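Local coordinates for hydrolase (Thermococcus thioreducens, PDB 6IAH), which is a magnesium-binding phosphatase of the haloacid dehalogenase superfamily, probably acting on phosphoglycolate among a diverse range of substrates, at residues A[61-75]-A[85-97]. Sequence-based numbering, arbitrary orientation. Where two conformers were deposited one is given.
Sequences EALILFALSGRAEEL and IEWVREKFGFQVF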
ATOM      1  N   GLU A  61       6.079  -7.201 -13.641  1.00 19.85           N
ATOM      2  CA  GLU A  61       6.715  -7.210 -14.949  1.00 21.04           C
ATOM      3  C   GLU A  61       8.236  -7.261 -14.953  1.00 20.06           C
ATOM      4  O   GLU A  61       8.833  -8.061 -15.686  1.00 23.33           O
ATOM      5  CB  GLU A  61       6.234  -5.994 -15.810  1.00 19.95           C
ATOM      6  CG  GLU A  61       6.798  -6.013 -17.208  1.00 20.28           C
ATOM      7  CD  GLU A  61       6.305  -4.742 -18.008  1.00 23.35           C
ATOM      8  OE1 GLU A  61       5.449  -4.051 -17.493  1.00 22.52           O
ATOM      9  OE2 GLU A  61       6.795  -4.477 -19.107  1.00 22.53           O
ATOM     10  N   ALA A  62       8.831  -6.434 -14.101  1.00 20.34           N
ATOM     11  CA  ALA A  62      10.245  -6.393 -13.893  1.00 20.86           C
ATOM     12  C   ALA A  62      10.734  -7.781 -13.438  1.00 23.03           C
ATOM     13  O   ALA A  62      11.670  -8.272 -13.975  1.00 23.08           O
ATOM     14  CB  ALA A  62      10.599  -5.348 -12.849  1.00 22.01           C
ATOM     15  N   LEU A  63      10.052  -8.368 -12.482  1.00 23.48           N
ATOM     16  CA  LEU A  63      10.505  -9.671 -11.932  1.00 25.99           C
ATOM     17  C   LEU A  63      10.425 -10.812 -12.887  1.00 23.64           C
ATOM     18  O   LEU A  63      11.244 -11.764 -12.827  1.00 23.65           O
ATOM     19  CB  LEU A  63       9.732  -9.992 -10.654  1.00 27.50           C
ATOM     20  CG  LEU A  63      10.134  -9.120  -9.467  1.00 28.34           C
ATOM     21  CD1 LEU A  63       9.097  -9.249  -8.408  1.00 28.69           C
ATOM     22  CD2 LEU A  63      11.530  -9.460  -8.921  1.00 28.25           C
ATOM     23  N   ILE A  64       9.437 -10.751 -13.754  1.00 22.53           N
ATOM     24  CA  ILE A  64       9.242 -11.741 -14.828  1.00 23.67           C
ATOM     25  C   ILE A  64      10.417 -11.729 -15.790  1.00 23.57           C
ATOM     26  O   ILE A  64      11.099 -12.769 -16.020  1.00 24.50           O
ATOM     27  CB  ILE A  64       7.925 -11.531 -15.606  1.00 21.87           C
ATOM     28  CG1 ILE A  64       6.749 -11.820 -14.718  1.00 22.08           C
ATOM     29  CG2 ILE A  64       7.864 -12.457 -16.840  1.00 23.23           C
ATOM     30  CD1 ILE A  64       5.447 -11.235 -15.251  1.00 22.42           C
ATOM     31  N   LEU A  65      10.724 -10.551 -16.278  1.00 21.99           N
ATOM     32  CA  LEU A  65      11.843 -10.366 -17.208  1.00 21.85           C
ATOM     33  C   LEU A  65      13.133 -10.731 -16.523  1.00 24.51           C
ATOM     34  O   LEU A  65      13.938 -11.484 -17.093  1.00 24.22           O
ATOM     35  CB  LEU A  65      11.878  -8.963 -17.830  1.00 22.66           C
ATOM     36  CG  LEU A  65      10.672  -8.668 -18.795  1.00 25.12           C
ATOM     37  CD1 LEU A  65      10.511  -7.182 -19.136  1.00 24.63           C
ATOM     38  CD2 LEU A  65      10.787  -9.438 -20.091  1.00 26.20           C
ATOM     39  N   PHE A  66      13.313 -10.280 -15.284  1.00 22.32           N
ATOM     40  CA  PHE A  66      14.592 -10.566 -14.608  1.00 23.05           C
ATOM     41  C   PHE A  66      14.759 -12.071 -14.437  1.00 21.01           C
ATOM     42  O   PHE A  66      15.851 -12.584 -14.641  1.00 27.85           O
ATOM     43  CB  PHE A  66      14.653  -9.958 -13.192  1.00 25.65           C
ATOM     44  CG  PHE A  66      14.870  -8.437 -13.136  1.00 24.30           C
ATOM     45  CD1 PHE A  66      14.955  -7.671 -14.259  1.00 24.06           C
ATOM     46  CD2 PHE A  66      15.057  -7.818 -11.898  1.00 27.21           C
ATOM     47  CE1 PHE A  66      15.169  -6.280 -14.182  1.00 25.68           C
ATOM     48  CE2 PHE A  66      15.307  -6.429 -11.819  1.00 26.31           C
ATOM     49  CZ  PHE A  66      15.322  -5.682 -12.967  1.00 27.24           C
ATOM     50  N   ALA A  67      13.712 -12.737 -14.005  1.00 22.53           N
ATOM     51  CA  ALA A  67      13.774 -14.202 -13.744  1.00 24.69           C
ATOM     52  C   ALA A  67      13.855 -14.999 -15.033  1.00 30.58           C
ATOM     53  O   ALA A  67      14.475 -16.071 -15.052  1.00 27.05           O
ATOM     54  CB  ALA A  67      12.604 -14.662 -12.909  1.00 25.33           C
ATOM     55  N   LEU A  68      13.256 -14.489 -16.121  1.00 26.26           N
ATOM     56  CA  LEU A  68      13.457 -15.121 -17.438  1.00 27.91           C
ATOM     57  C   LEU A  68      14.885 -15.153 -17.848  1.00 28.74           C
ATOM     58  O   LEU A  68      15.290 -16.065 -18.589  1.00 28.20           O
ATOM     59  CB  LEU A  68      12.657 -14.419 -18.558  1.00 31.27           C
ATOM     60  CG  LEU A  68      11.179 -14.830 -18.704  1.00 34.95           C
ATOM     61  CD1 LEU A  68      10.501 -13.987 -19.793  1.00 36.52           C
ATOM     62  CD2 LEU A  68      11.130 -16.313 -19.068  1.00 38.44           C
ATOM     63  N   SER A  69      15.626 -14.124 -17.439  1.00 27.68           N
ATOM     64  CA  SER A  69      17.029 -13.978 -17.804  1.00 27.93           C
ATOM     65  C   SER A  69      17.908 -14.901 -16.946  1.00 26.80           C
ATOM     66  O   SER A  69      19.083 -15.035 -17.226  1.00 30.81           O
ATOM     67  CB  SER A  69      17.517 -12.556 -17.605  1.00 25.57           C
ATOM     68  OG  SER A  69      17.831 -12.318 -16.242  1.00 27.36           O
ATOM     69  N   GLY A  70      17.377 -15.469 -15.883  1.00 30.26           N
ATOM     70  CA  GLY A  70      18.200 -16.330 -15.022  1.00 31.90           C
ATOM     71  C   GLY A  70      19.181 -15.595 -14.097  1.00 34.36           C
ATOM     72  O   GLY A  70      19.969 -16.272 -13.394  1.00 31.49           O
ATOM     73  N   ARG A  71      19.137 -14.251 -14.065  1.00 30.65           N
ATOM     74  CA  ARG A  71      20.062 -13.422 -13.245  1.00 32.78           C
ATOM     75  C   ARG A  71      19.295 -12.431 -12.334  1.00 28.81           C
ATOM     76  O   ARG A  71      19.736 -11.284 -12.129  1.00 31.90           O
ATOM     77  CB  ARG A  71      21.006 -12.632 -14.150  1.00 35.63           C
ATOM     78  CG  ARG A  71      21.717 -13.461 -15.195  1.00 37.84           C
ATOM     79  CD  ARG A  71      22.894 -12.746 -15.823  1.00 38.05           C
ATOM     80  NE  ARG A  71      22.425 -11.652 -16.656  1.00 39.07           N
ATOM     81  CZ  ARG A  71      22.451 -10.348 -16.361  1.00 43.98           C
ATOM     82  NH1 ARG A  71      22.999  -9.878 -15.229  1.00 40.66           N
ATOM     83  NH2 ARG A  71      21.943  -9.485 -17.254  1.00 41.60           N
ATOM     84  N   ALA A  72      18.149 -12.865 -11.813  1.00 29.59           N
ATOM     85  CA  ALA A  72      17.286 -11.956 -11.064  1.00 30.48           C
ATOM     86  C   ALA A  72      18.014 -11.349  -9.869  1.00 32.91           C
ATOM     87  O   ALA A  72      18.012 -10.116  -9.653  1.00 29.13           O
ATOM     88  CB  ALA A  72      16.037 -12.641 -10.611  1.00 27.61           C
ATOM     89  N   GLU A  73      18.697 -12.202  -9.127  1.00 30.35           N
ATOM     90  CA  GLU A  73      19.453 -11.693  -7.989  1.00 33.30           C
ATOM     91  C   GLU A  73      20.406 -10.572  -8.326  1.00 30.97           C
ATOM     92  O   GLU A  73      20.366  -9.521  -7.662  1.00 33.57           O
ATOM     93  CB  GLU A  73      20.176 -12.825  -7.266  1.00 36.23           C
ATOM     94  CG  GLU A  73      20.877 -12.332  -6.028  1.00 45.45           C
ATOM     95  CD  GLU A  73      20.555 -13.242  -4.890  1.00 55.32           C
ATOM     96  OE1 GLU A  73      19.386 -13.174  -4.414  1.00 50.51           O
ATOM     97  OE2 GLU A  73      21.438 -14.073  -4.567  1.00 59.38           O
ATOM     98  N   GLU A  74      21.254 -10.794  -9.332  1.00 31.29           N
ATOM     99  CA  GLU A  74      22.165  -9.792  -9.842  1.00 32.71           C
ATOM    100  C   GLU A  74      21.399  -8.561 -10.356  1.00 30.34           C
ATOM    101  O   GLU A  74      21.862  -7.458 -10.143  1.00 28.59           O
ATOM    102  CB  GLU A  74      22.965 -10.310 -11.031  1.00 39.20           C
ATOM    103  CG  GLU A  74      24.100 -11.291 -10.786  1.00 46.25           C
ATOM    104  CD  GLU A  74      24.752 -11.679 -12.125  1.00 56.50           C
ATOM    105  OE1 GLU A  74      24.776 -10.839 -13.075  1.00 60.31           O
ATOM    106  OE2 GLU A  74      25.230 -12.817 -12.273  1.00 64.27           O
ATOM    107  N   LEU A  75      20.261  -8.770 -11.043  1.00 27.11           N
ATOM    108  CA  LEU A  75      19.535  -7.656 -11.666  1.00 27.69           C
ATOM    109  C   LEU A  75      18.835  -6.776 -10.628  1.00 27.99           C
ATOM    110  O   LEU A  75      18.774  -5.561 -10.792  1.00 27.19           O
ATOM    111  CB  LEU A  75      18.555  -8.148 -12.731  1.00 25.85           C
ATOM    112  CG  LEU A  75      19.211  -8.616 -14.008  1.00 28.81           C
ATOM    113  CD1 LEU A  75      18.294  -9.467 -14.850  1.00 26.56           C
ATOM    114  CD2 LEU A  75      19.755  -7.437 -14.805  1.00 30.92           C
ATOM    115  N   ILE A  85       9.962   0.899 -14.677  1.00 25.55           N
ATOM    116  CA  ILE A  85       9.849  -0.230 -15.634  1.00 25.37           C
ATOM    117  C   ILE A  85      10.601   0.038 -16.950  1.00 27.22           C
ATOM    118  O   ILE A  85      11.061  -0.897 -17.627  1.00 24.69           O
ATOM    119  CB  ILE A  85       8.358  -0.625 -15.884  1.00 24.94           C
ATOM    120  CG1 ILE A  85       8.243  -2.034 -16.509  1.00 21.43           C
ATOM    121  CG2 ILE A  85       7.612   0.401 -16.793  1.00 24.46           C
ATOM    122  CD1 ILE A  85       8.977  -3.134 -15.702  1.00 22.31           C
ATOM    123  N   GLU A  86      10.740   1.309 -17.310  1.00 26.34           N
ATOM    124  CA  GLU A  86      11.493   1.698 -18.486  1.00 28.63           C
ATOM    125  C   GLU A  86      12.904   1.134 -18.541  1.00 26.82           C
ATOM    126  O   GLU A  86      13.381   0.811 -19.602  1.00 25.94           O
ATOM    127  CB  GLU A  86      11.524   3.241 -18.595  1.00 37.73           C
ATOM    128  CG  GLU A  86      12.480   3.791 -19.652  1.00 46.07           C
ATOM    129  CD  GLU A  86      12.619   5.297 -19.504  1.00 59.80           C
ATOM    130  OE1 GLU A  86      11.588   6.000 -19.704  1.00 68.59           O
ATOM    131  OE2 GLU A  86      13.737   5.750 -19.142  1.00 66.71           O
ATOM    132  N   TRP A  87      13.605   1.110 -17.433  1.00 26.67           N
ATOM    133  CA  TRP A  87      14.954   0.548 -17.418  1.00 27.76           C
ATOM    134  C   TRP A  87      14.968  -0.930 -17.899  1.00 24.90           C
ATOM    135  O   TRP A  87      15.826  -1.324 -18.662  1.00 27.08           O
ATOM    136  CB  TRP A  87      15.558   0.666 -16.025  1.00 27.90           C
ATOM    137  CG  TRP A  87      16.999   0.273 -15.844  1.00 27.88           C
ATOM    138  CD1 TRP A  87      18.069   1.109 -15.897  1.00 30.27           C
ATOM    139  CD2 TRP A  87      17.521  -1.017 -15.515  1.00 28.01           C
ATOM    140  NE1 TRP A  87      19.217   0.433 -15.650  1.00 29.63           N
ATOM    141  CE2 TRP A  87      18.925  -0.872 -15.393  1.00 29.25           C
ATOM    142  CE3 TRP A  87      16.944  -2.283 -15.323  1.00 29.38           C
ATOM    143  CZ2 TRP A  87      19.801  -1.964 -15.103  1.00 31.90           C
ATOM    144  CZ3 TRP A  87      17.815  -3.387 -15.017  1.00 31.40           C
ATOM    145  CH2 TRP A  87      19.212  -3.195 -14.861  1.00 33.25           C
ATOM    146  N   VAL A  88      13.994  -1.690 -17.432  1.00 24.23           N
ATOM    147  CA  VAL A  88      13.838  -3.090 -17.726  1.00 23.73           C
ATOM    148  C   VAL A  88      13.464  -3.308 -19.175  1.00 24.25           C
ATOM    149  O   VAL A  88      14.062  -4.119 -19.863  1.00 23.02           O
ATOM    150  CB  VAL A  88      12.778  -3.745 -16.787  1.00 23.38           C
ATOM    151  CG1 VAL A  88      12.770  -5.258 -16.993  1.00 26.03           C
ATOM    152  CG2 VAL A  88      13.114  -3.509 -15.303  1.00 24.39           C
ATOM    153  N   ARG A  89      12.485  -2.524 -19.657  1.00 22.22           N
ATOM    154  CA  ARG A  89      12.040  -2.599 -21.001  1.00 23.29           C
ATOM    155  C   ARG A  89      13.091  -2.221 -21.997  1.00 24.84           C
ATOM    156  O   ARG A  89      13.233  -2.890 -23.043  1.00 24.79           O
ATOM    157  CB  ARG A  89      10.777  -1.745 -21.213  1.00 21.93           C
ATOM    158  CG  ARG A  89       9.600  -2.294 -20.473  1.00 22.44           C
ATOM    159  CD  ARG A  89       8.442  -1.278 -20.489  1.00 23.23           C
ATOM    160  NE  ARG A  89       7.254  -1.770 -19.790  1.00 22.86           N
ATOM    161  CZ  ARG A  89       6.126  -1.067 -19.639  1.00 26.79           C
ATOM    162  NH1 ARG A  89       6.085   0.172 -20.154  1.00 25.24           N
ATOM    163  NH2 ARG A  89       5.075  -1.564 -18.955  1.00 26.73           N
ATOM    164  N   GLU A  90      13.871  -1.209 -21.653  1.00 25.12           N
ATOM    165  CA  GLU A  90      14.956  -0.794 -22.539  1.00 27.20           C
ATOM    166  C   GLU A  90      16.034  -1.853 -22.554  1.00 28.63           C
ATOM    167  O   GLU A  90      16.621  -2.123 -23.589  1.00 29.58           O
ATOM    168  CB  GLU A  90      15.530   0.538 -22.126  1.00 30.96           C
ATOM    169  CG  GLU A  90      14.725   1.731 -22.612  1.00 37.18           C
ATOM    170  CD  GLU A  90      15.245   3.058 -22.068  1.00 46.46           C
ATOM    171  OE1 GLU A  90      16.341   3.083 -21.473  1.00 55.17           O
ATOM    172  OE2 GLU A  90      14.554   4.084 -22.228  1.00 52.39           O
ATOM    173  N   LYS A  91      16.336  -2.423 -21.403  1.00 25.97           N
ATOM    174  CA  LYS A  91      17.381  -3.442 -21.346  1.00 26.22           C
ATOM    175  C   LYS A  91      17.051  -4.708 -22.179  1.00 28.19           C
ATOM    176  O   LYS A  91      17.896  -5.173 -22.923  1.00 28.81           O
ATOM    177  CB  LYS A  91      17.583  -3.829 -19.914  1.00 26.57           C
ATOM    178  CG  LYS A  91      18.688  -4.810 -19.709  1.00 31.98           C
ATOM    179  CD  LYS A  91      18.968  -4.918 -18.222  1.00 37.04           C
ATOM    180  CE  LYS A  91      20.032  -5.960 -17.960  1.00 43.70           C
ATOM    181  NZ  LYS A  91      21.357  -5.539 -18.509  1.00 50.02           N
ATOM    182  N   PHE A  92      15.861  -5.302 -22.013  1.00 26.30           N
ATOM    183  CA  PHE A  92      15.513  -6.604 -22.675  1.00 25.11           C
ATOM    184  C   PHE A  92      14.793  -6.481 -23.989  1.00 24.14           C
ATOM    185  O   PHE A  92      14.738  -7.417 -24.732  1.00 21.77           O
ATOM    186  CB  PHE A  92      14.733  -7.490 -21.707  1.00 24.15           C
ATOM    187  CG  PHE A  92      15.539  -7.879 -20.526  1.00 24.11           C
ATOM    188  CD1 PHE A  92      16.493  -8.878 -20.646  1.00 26.45           C
ATOM    189  CD2 PHE A  92      15.441  -7.176 -19.314  1.00 26.56           C
ATOM    190  CE1 PHE A  92      17.264  -9.251 -19.568  1.00 28.35           C
ATOM    191  CE2 PHE A  92      16.226  -7.519 -18.224  1.00 27.59           C
ATOM    192  CZ  PHE A  92      17.132  -8.555 -18.342  1.00 30.01           C
ATOM    193  N   GLY A  93      14.253  -5.306 -24.309  1.00 21.37           N
ATOM    194  CA  GLY A  93      13.588  -5.130 -25.560  1.00 22.37           C
ATOM    195  C   GLY A  93      12.134  -5.548 -25.642  1.00 23.92           C
ATOM    196  O   GLY A  93      11.548  -5.576 -26.745  1.00 23.81           O
ATOM    197  N   PHE A  94      11.542  -5.857 -24.481  1.00 21.59           N
ATOM    198  CA  PHE A  94      10.230  -6.450 -24.408  1.00 23.11           C
ATOM    199  C   PHE A  94       9.470  -5.756 -23.284  1.00 19.60           C
ATOM    200  O   PHE A  94      10.082  -5.244 -22.378  1.00 21.69           O
ATOM    201  CB  PHE A  94      10.333  -7.998 -24.129  1.00 22.53           C
ATOM    202  CG  PHE A  94      10.566  -8.799 -25.355  1.00 22.43           C
ATOM    203  CD1 PHE A  94      11.854  -8.927 -25.882  1.00 25.18           C
ATOM    204  CD2 PHE A  94       9.498  -9.386 -26.040  1.00 21.33           C
ATOM    205  CE1 PHE A  94      12.077  -9.592 -27.086  1.00 23.50           C
ATOM    206  CE2 PHE A  94       9.724 -10.086 -27.239  1.00 21.74           C
ATOM    207  CZ  PHE A  94      11.020 -10.199 -27.755  1.00 22.94           C
ATOM    208  N   GLN A  95       8.147  -5.803 -23.355  0.50 19.76           N
ATOM    209  CA  GLN A  95       7.275  -5.245 -22.350  0.50 19.50           C
ATOM    210  C   GLN A  95       5.984  -6.025 -22.255  0.50 21.02           C
ATOM    211  O   GLN A  95       5.662  -6.860 -23.092  0.50 21.67           O
ATOM    212  CB  GLN A  95       6.923  -3.787 -22.754  0.50 18.24           C
ATOM    213  CG  GLN A  95       6.490  -3.722 -24.173  0.50 16.59           C
ATOM    214  CD  GLN A  95       6.005  -2.335 -24.506  0.50 17.87           C
ATOM    215  OE1 GLN A  95       5.876  -1.485 -23.599  0.50 18.55           O
ATOM    216  NE2 GLN A  95       5.752  -2.087 -25.777  0.50 16.96           N
ATOM    217  N   VAL A  96       5.191  -5.677 -21.252  1.00 21.30           N
ATOM    218  CA  VAL A  96       3.903  -6.261 -21.096  1.00 22.42           C
ATOM    219  C   VAL A  96       3.005  -5.957 -22.332  1.00 23.41           C
ATOM    220  O   VAL A  96       3.083  -4.859 -22.868  1.00 23.18           O
ATOM    221  CB  VAL A  96       3.213  -5.790 -19.803  1.00 22.55           C
ATOM    222  CG1 VAL A  96       2.828  -4.300 -19.866  1.00 23.40           C
ATOM    223  CG2 VAL A  96       1.978  -6.647 -19.509  1.00 23.49           C
ATOM    224  N   PHE A  97       2.207  -6.951 -22.707  1.00 23.04           N
ATOM    225  CA  PHE A  97       1.212  -6.863 -23.778  1.00 26.40           C
ATOM    226  C   PHE A  97      -0.094  -6.492 -23.132  1.00 23.91           C
ATOM    227  O   PHE A  97      -0.711  -7.265 -22.440  1.00 22.94           O
ATOM    228  CB  PHE A  97       1.057  -8.169 -24.545  1.00 25.11           C
ATOM    229  CG  PHE A  97       0.032  -8.117 -25.665  1.00 29.11           C
ATOM    230  CD1 PHE A  97       0.178  -7.234 -26.748  1.00 30.62           C
ATOM    231  CD2 PHE A  97      -1.077  -8.952 -25.635  1.00 30.65           C
ATOM    232  CE1 PHE A  97      -0.776  -7.194 -27.769  1.00 29.21           C
ATOM    233  CE2 PHE A  97      -2.045  -8.924 -26.670  1.00 34.16           C
ATOM    234  CZ  PHE A  97      -1.886  -8.043 -27.732  1.00 30.58           C
TER
HETATM  235  O   HOH W   1      22.970  -6.708 -16.723  1.00 36.05           O
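E61 and R89 meet in a salt bridge, a worked example of one carboxylate joining a helix to a second helix and the loop beyond it. R89 grips side-on: NH2 gives a nearly straight bond (168°) to the syn lone pair of E61 OE1 at 2.9 Å, while NE reaches E61 OE2 at 2.8 Å. V96 N, 2.9 Å from E61 OE2, comes from the opposite face of the carboxylate. With CG anti to the backbone N (chi1 -176°), the extended chain of E61 carries its carboxylate to R89 and V96 N.

Apolar side chains line the 33° crossing of helices 61-68 and 85-92. V88 splits its methyls, CG1 against L65 CD1 (3.7 Å) and CG2 against F66 CE1 (3.6 Å); from helix 72-78, L75 CD1 meets the edge of the F92 ring.

At the far end R71 NH2 and K91 NZ, like charges 4.2 Å apart, share one water as acceptor. An alanine in place of E61 would probably leave R89 without its countercharge and V96 N without its acceptor. In this helical region, consistent with a HAD cap and remote from the magnesium site, three N-H bonds to one carboxylate imply helix and loop held together beside apolar packing.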